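PDB 5LP5: penicillin-binding protein 2 (Pbp2) from Helicobacter pylori, which probably cross-links peptidoglycan and binds penicillin, and forms a complex with MreC, consistent with a role in cell shape. Local coordinates for residues M315-E329 / N474-M488. Residues are numbered along the deposited sequence; the frame is centred on the assembly and turned at random.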
loop_
_atom_site.group_PDB
_atom_site.type_symbol
_atom_site.label_atom_id
_atom_site.label_comp_id
_atom_site.label_asym_id
_atom_site.label_seq_id
_atom_site.Cartn_x
_atom_site.Cartn_y
_atom_site.Cartn_z
ATOM N N MET A 315 6.051 -29.757 -37.217
ATOM C CA MET A 315 5.800 -28.819 -38.307
ATOM C C MET A 315 7.016 -27.897 -38.570
ATOM O O MET A 315 7.212 -27.409 -39.693
ATOM C CB MET A 315 4.469 -28.043 -38.126
ATOM C CG MET A 315 4.131 -27.451 -36.752
ATOM S SD MET A 315 3.328 -28.486 -35.490
ATOM C CE MET A 315 2.174 -29.362 -36.513
ATOM N N GLY A 316 7.843 -27.689 -37.551
ATOM C CA GLY A 316 9.125 -27.003 -37.740
ATOM C C GLY A 316 10.127 -27.863 -38.492
ATOM O O GLY A 316 10.861 -27.372 -39.352
ATOM N N VAL A 317 10.137 -29.151 -38.161
ATOM C CA VAL A 317 10.991 -30.148 -38.823
ATOM C C VAL A 317 10.576 -30.322 -40.296
ATOM O O VAL A 317 11.397 -30.252 -41.209
ATOM C CB VAL A 317 10.896 -31.523 -38.101
ATOM C CG1 VAL A 317 11.729 -32.578 -38.806
ATOM C CG2 VAL A 317 11.324 -31.411 -36.645
ATOM N N GLY A 318 9.286 -30.556 -40.503
ATOM C CA GLY A 318 8.719 -30.645 -41.838
ATOM C C GLY A 318 9.072 -29.430 -42.666
ATOM O O GLY A 318 9.451 -29.563 -43.827
ATOM N N LEU A 319 8.971 -28.242 -42.072
ATOM C CA LEU A 319 9.289 -27.015 -42.795
ATOM C C LEU A 319 10.738 -27.019 -43.294
ATOM O O LEU A 319 11.032 -26.491 -44.369
ATOM C CB LEU A 319 9.002 -25.779 -41.935
ATOM C CG LEU A 319 9.375 -24.433 -42.571
ATOM C CD1 LEU A 319 8.543 -24.156 -43.808
ATOM C CD2 LEU A 319 9.252 -23.292 -41.573
ATOM N N SER A 320 11.632 -27.613 -42.515
ATOM C CA SER A 320 13.023 -27.751 -42.924
ATOM C C SER A 320 13.178 -28.732 -44.092
ATOM O O SER A 320 13.956 -28.483 -45.014
ATOM C CB SER A 320 13.879 -28.229 -41.751
ATOM O OG SER A 320 15.265 -28.043 -42.024
ATOM N N PHE A 321 12.454 -29.850 -44.049
ATOM C CA PHE A 321 12.496 -30.827 -45.139
ATOM C C PHE A 321 12.167 -30.158 -46.461
ATOM O O PHE A 321 12.938 -30.225 -47.428
ATOM C CB PHE A 321 11.478 -31.957 -44.935
ATOM C CG PHE A 321 11.778 -32.868 -43.783
ATOM C CD1 PHE A 321 13.056 -32.965 -43.243
ATOM C CD2 PHE A 321 10.776 -33.675 -43.268
ATOM C CE1 PHE A 321 13.307 -33.832 -42.198
ATOM C CE2 PHE A 321 11.025 -34.545 -42.225
ATOM C CZ PHE A 321 12.291 -34.625 -41.689
ATOM N N LEU A 322 11.002 -29.517 -46.488
ATOM C CA LEU A 322 10.483 -28.894 -47.697
ATOM C C LEU A 322 11.430 -27.841 -48.222
ATOM O O LEU A 322 11.472 -27.572 -49.422
ATOM C CB LEU A 322 9.140 -28.234 -47.413
ATOM C CG LEU A 322 7.993 -29.132 -46.982
ATOM C CD1 LEU A 322 6.863 -28.276 -46.424
ATOM C CD2 LEU A 322 7.527 -29.961 -48.159
ATOM N N GLU A 323 12.173 -27.228 -47.313
ATOM C CA GLU A 323 13.057 -26.137 -47.659
ATOM C C GLU A 323 14.385 -26.641 -48.241
ATOM O O GLU A 323 14.920 -26.060 -49.193
ATOM C CB GLU A 323 13.283 -25.305 -46.406
ATOM C CG GLU A 323 14.158 -24.084 -46.563
ATOM C CD GLU A 323 14.181 -23.260 -45.297
ATOM O OE1 GLU A 323 13.619 -23.712 -44.271
ATOM O OE2 GLU A 323 14.771 -22.168 -45.339
ATOM N N ASN A 324 14.888 -27.745 -47.688
ATOM C CA ASN A 324 16.248 -28.193 -47.963
ATOM C C ASN A 324 16.341 -29.367 -48.934
ATOM O O ASN A 324 17.368 -29.553 -49.595
ATOM C CB ASN A 324 16.925 -28.539 -46.642
ATOM C CG ASN A 324 17.217 -27.307 -45.807
ATOM O OD1 ASN A 324 17.953 -26.423 -46.244
ATOM N ND2 ASN A 324 16.627 -27.231 -44.610
ATOM N N LEU A 325 15.269 -30.154 -49.013
ATOM C CA LEU A 325 15.239 -31.331 -49.871
ATOM C C LEU A 325 14.524 -30.998 -51.187
ATOM O O LEU A 325 14.106 -29.856 -51.398
ATOM C CB LEU A 325 14.550 -32.487 -49.138
ATOM C CG LEU A 325 15.120 -32.884 -47.766
ATOM C CD1 LEU A 325 14.371 -34.070 -47.183
ATOM C CD2 LEU A 325 16.610 -33.202 -47.834
ATOM N N HIS A 326 14.412 -31.990 -52.073
ATOM C CA HIS A 326 13.616 -31.879 -53.305
ATOM C C HIS A 326 12.305 -32.647 -53.168
ATOM O O HIS A 326 12.120 -33.697 -53.799
ATOM C CB HIS A 326 14.386 -32.447 -54.499
ATOM C CG HIS A 326 15.643 -31.709 -54.816
ATOM N ND1 HIS A 326 16.837 -31.954 -54.169
ATOM C CD2 HIS A 326 15.899 -30.748 -55.732
ATOM C CE1 HIS A 326 17.773 -31.170 -54.672
ATOM N NE2 HIS A 326 17.230 -30.428 -55.621
ATOM N N ILE A 327 11.403 -32.116 -52.343
ATOM C CA ILE A 327 10.132 -32.778 -52.011
ATOM C C ILE A 327 9.019 -31.755 -51.741
ATOM O O ILE A 327 9.256 -30.546 -51.777
ATOM C CB ILE A 327 10.283 -33.746 -50.808
ATOM C CG1 ILE A 327 10.979 -33.067 -49.616
ATOM C CG2 ILE A 327 11.048 -34.998 -51.228
ATOM C CD1 ILE A 327 10.043 -32.659 -48.507
ATOM N N THR A 328 7.801 -32.244 -51.512
ATOM C CA THR A 328 6.652 -31.378 -51.218
ATOM C C THR A 328 5.749 -31.956 -50.123
ATOM O O THR A 328 5.905 -33.102 -49.668
ATOM C CB THR A 328 5.754 -31.129 -52.448
ATOM O OG1 THR A 328 5.134 -32.361 -52.842
ATOM C CG2 THR A 328 6.552 -30.548 -53.601
ATOM N N GLU A 329 4.796 -31.126 -49.715
ATOM C CA GLU A 329 3.799 -31.492 -48.720
ATOM C C GLU A 329 3.050 -32.754 -49.112
ATOM O O GLU A 329 2.596 -33.484 -48.244
ATOM C CB GLU A 329 2.829 -30.322 -48.438
ATOM C CG GLU A 329 2.113 -29.699 -49.635
ATOM C CD GLU A 329 2.870 -28.534 -50.261
ATOM O OE1 GLU A 329 4.121 -28.520 -50.225
ATOM O OE2 GLU A 329 2.216 -27.641 -50.819
ATOM N N ASN A 474 11.589 -16.332 -44.644
ATOM C CA ASN A 474 11.709 -15.951 -46.054
ATOM C C ASN A 474 10.363 -16.166 -46.760
ATOM O O ASN A 474 9.393 -16.660 -46.151
ATOM C CB ASN A 474 12.802 -16.775 -46.730
ATOM C CG ASN A 474 12.516 -18.266 -46.693
ATOM O OD1 ASN A 474 11.371 -18.706 -46.735
ATOM N ND2 ASN A 474 13.562 -19.050 -46.589
ATOM N N SER A 475 10.321 -15.803 -48.042
ATOM C CA SER A 475 9.148 -16.009 -48.880
ATOM C C SER A 475 8.681 -17.463 -48.871
ATOM O O SER A 475 7.531 -17.769 -48.506
ATOM C CB SER A 475 9.469 -15.600 -50.318
ATOM O OG SER A 475 9.648 -14.202 -50.408
ATOM N N PHE A 476 9.586 -18.349 -49.276
ATOM C CA PHE A 476 9.258 -19.756 -49.467
ATOM C C PHE A 476 8.629 -20.351 -48.208
ATOM O O PHE A 476 7.605 -21.041 -48.280
ATOM C CB PHE A 476 10.517 -20.547 -49.856
ATOM C CG PHE A 476 10.293 -22.029 -49.947
ATOM C CD1 PHE A 476 9.828 -22.611 -51.113
ATOM C CD2 PHE A 476 10.523 -22.836 -48.853
ATOM C CE1 PHE A 476 9.611 -23.978 -51.186
ATOM C CE2 PHE A 476 10.311 -24.200 -48.920
ATOM C CZ PHE A 476 9.848 -24.775 -50.087
ATOM N N GLN A 477 9.247 -20.078 -47.059
ATOM C CA GLN A 477 8.801 -20.644 -45.795
ATOM C C GLN A 477 7.379 -20.212 -45.435
ATOM O O GLN A 477 6.582 -21.040 -45.001
ATOM C CB GLN A 477 9.755 -20.262 -44.666
ATOM C CG GLN A 477 11.089 -20.982 -44.716
ATOM C CD GLN A 477 12.088 -20.365 -43.767
ATOM O OE1 GLN A 477 12.403 -19.179 -43.867
ATOM N NE2 GLN A 477 12.583 -21.165 -42.835
ATOM N N LYS A 478 7.070 -18.930 -45.624
ATOM C CA LYS A 478 5.740 -18.410 -45.313
ATOM C C LYS A 478 4.634 -19.119 -46.101
ATOM O O LYS A 478 3.598 -19.486 -45.534
ATOM C CB LYS A 478 5.685 -16.905 -45.554
ATOM C CG LYS A 478 6.448 -16.081 -44.526
ATOM C CD LYS A 478 6.269 -14.595 -44.785
ATOM C CE LYS A 478 7.060 -13.730 -43.822
ATOM N NZ LYS A 478 6.746 -12.297 -44.083
ATOM N N LYS A 479 4.859 -19.327 -47.398
ATOM C CA LYS A 479 3.896 -20.056 -48.228
ATOM C C LYS A 479 3.608 -21.454 -47.687
ATOM O O LYS A 479 2.453 -21.883 -47.620
ATOM C CB LYS A 479 4.375 -20.182 -49.680
ATOM C CG LYS A 479 3.565 -21.219 -50.466
ATOM C CD LYS A 479 3.595 -21.071 -51.981
ATOM C CE LYS A 479 2.304 -21.636 -52.582
ATOM N NZ LYS A 479 2.204 -21.479 -54.054
ATOM N N LYS A 480 4.660 -22.159 -47.299
ATOM C CA LYS A 480 4.520 -23.516 -46.789
ATOM C C LYS A 480 3.793 -23.576 -45.445
ATOM O O LYS A 480 3.288 -24.630 -45.061
ATOM C CB LYS A 480 5.888 -24.182 -46.685
ATOM C CG LYS A 480 6.584 -24.351 -48.024
ATOM C CD LYS A 480 5.782 -25.208 -48.997
ATOM C CE LYS A 480 6.245 -25.027 -50.435
ATOM N NZ LYS A 480 5.306 -25.698 -51.368
ATOM N N LEU A 481 3.719 -22.447 -44.740
ATOM C CA LEU A 481 3.010 -22.392 -43.459
ATOM C C LEU A 481 1.575 -22.905 -43.551
ATOM O O LEU A 481 1.106 -23.616 -42.653
ATOM C CB LEU A 481 3.016 -20.972 -42.874
ATOM C CG LEU A 481 4.367 -20.457 -42.371
ATOM C CD1 LEU A 481 4.249 -19.033 -41.866
ATOM C CD2 LEU A 481 4.930 -21.353 -41.281
ATOM N N GLN A 482 0.864 -22.549 -44.619
ATOM C CA GLN A 482 -0.541 -22.937 -44.688
ATOM C C GLN A 482 -0.673 -24.451 -44.628
ATOM O O GLN A 482 -1.504 -24.992 -43.889
ATOM C CB GLN A 482 -1.245 -22.405 -45.922
ATOM C CG GLN A 482 -2.745 -22.544 -45.724
ATOM C CD GLN A 482 -3.569 -21.897 -46.792
ATOM O OE1 GLN A 482 -3.066 -21.478 -47.834
ATOM N NE2 GLN A 482 -4.861 -21.807 -46.536
ATOM N N ALA A 483 0.168 -25.122 -45.407
ATOM C CA ALA A 483 0.240 -26.570 -45.382
ATOM C C ALA A 483 0.299 -27.056 -43.951
ATOM O O ALA A 483 -0.478 -27.926 -43.542
ATOM C CB ALA A 483 1.463 -27.041 -46.130
ATOM N N LEU A 484 1.219 -26.471 -43.192
ATOM C CA LEU A 484 1.419 -26.842 -41.791
ATOM C C LEU A 484 0.160 -26.585 -40.956
ATOM O O LEU A 484 -0.209 -27.408 -40.114
ATOM C CB LEU A 484 2.602 -26.078 -41.200
ATOM C CG LEU A 484 3.942 -26.281 -41.913
ATOM C CD1 LEU A 484 5.024 -25.361 -41.358
ATOM C CD2 LEU A 484 4.387 -27.732 -41.836
ATOM N N ARG A 485 -0.489 -25.447 -41.198
ATOM C CA ARG A 485 -1.710 -25.103 -40.473
ATOM C C ARG A 485 -2.819 -26.109 -40.745
ATOM O O ARG A 485 -3.548 -26.517 -39.818
ATOM C CB ARG A 485 -2.175 -23.699 -40.836
ATOM C CG ARG A 485 -1.268 -22.618 -40.272
ATOM C CD ARG A 485 -1.884 -21.250 -40.399
ATOM N NE ARG A 485 -1.809 -20.774 -41.773
ATOM C CZ ARG A 485 -0.895 -19.927 -42.241
ATOM N NH1 ARG A 485 0.064 -19.435 -41.466
ATOM N NH2 ARG A 485 -0.943 -19.568 -43.515
ATOM N N VAL A 486 -2.927 -26.510 -42.015
ATOM C CA VAL A 486 -3.939 -27.483 -42.432
ATOM C C VAL A 486 -3.715 -28.792 -41.684
ATOM O O VAL A 486 -4.667 -29.445 -41.246
ATOM C CB VAL A 486 -3.931 -27.725 -43.969
ATOM C CG1 VAL A 486 -4.902 -28.850 -44.354
ATOM C CG2 VAL A 486 -4.284 -26.441 -44.729
ATOM N N GLY A 487 -2.454 -29.171 -41.539
ATOM C CA GLY A 487 -2.116 -30.334 -40.743
ATOM C C GLY A 487 -2.622 -30.184 -39.314
ATOM O O GLY A 487 -3.335 -31.064 -38.816
ATOM N N MET A 488 -2.263 -29.069 -38.666
ATOM C CA MET A 488 -2.692 -28.793 -37.290
ATOM C C MET A 488 -4.218 -28.781 -37.234
ATOM O O MET A 488 -4.817 -29.317 -36.303
ATOM C CB MET A 488 -2.120 -27.460 -36.778
ATOM C CG MET A 488 -0.594 -27.426 -36.616
ATOM S SD MET A 488 0.147 -25.879 -36.015
ATOM C CE MET A 488 -0.453 -26.012 -34.334
#
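Leu484 lies against the start of segment 315-329, its CD2 3.7 Å from Met315 CB and its CD1 4.0 Å from Leu319 CB, so one leucine fork spans a full helical turn of the partner. Beside it the side chain of Met315, bent at chi2 and chi3, crosses that of Met488 at about a right angle and brings its CE methyl to Met488 CG. Tyr447 and Ile451 of helix 441-453 help to close this buried end. One turn further on, Leu319 carries CG anti to its own N (chi1 177°), which lays CD1 on Lys480 CB, 3.9 Å away, and on the carbonyl oxygen of Gln477.

Gln477 is buried too, its NE2 bonded to Glu389; the extended Glu323 chain brings OE1 to 3.1 Å from this NE2, the carboxylate turned 55° from the amide. Asn474 and Gln477 form a capping box. The looser, more exposed side begins with Lys480, which folds at chi2, passes its CD by Leu322 CD1, and reaches Glu329 in a long salt bridge, NZ to OE1 3.3 Å, on the syn side of the carboxylate. Exposed Phe476 meets the end of helix 314-324 with CZ 3.3 Å from Leu322 O. The N-to-C directions of helix segments 315-324 and 475-488 differ by 129°. Both belong to the mainly helical part of a penicillin-binding transpeptidase domain; helix 314-324 begins at the lysine of a probable SxxK motif (Ser311, Lys314), which carries the active-site serine in this family.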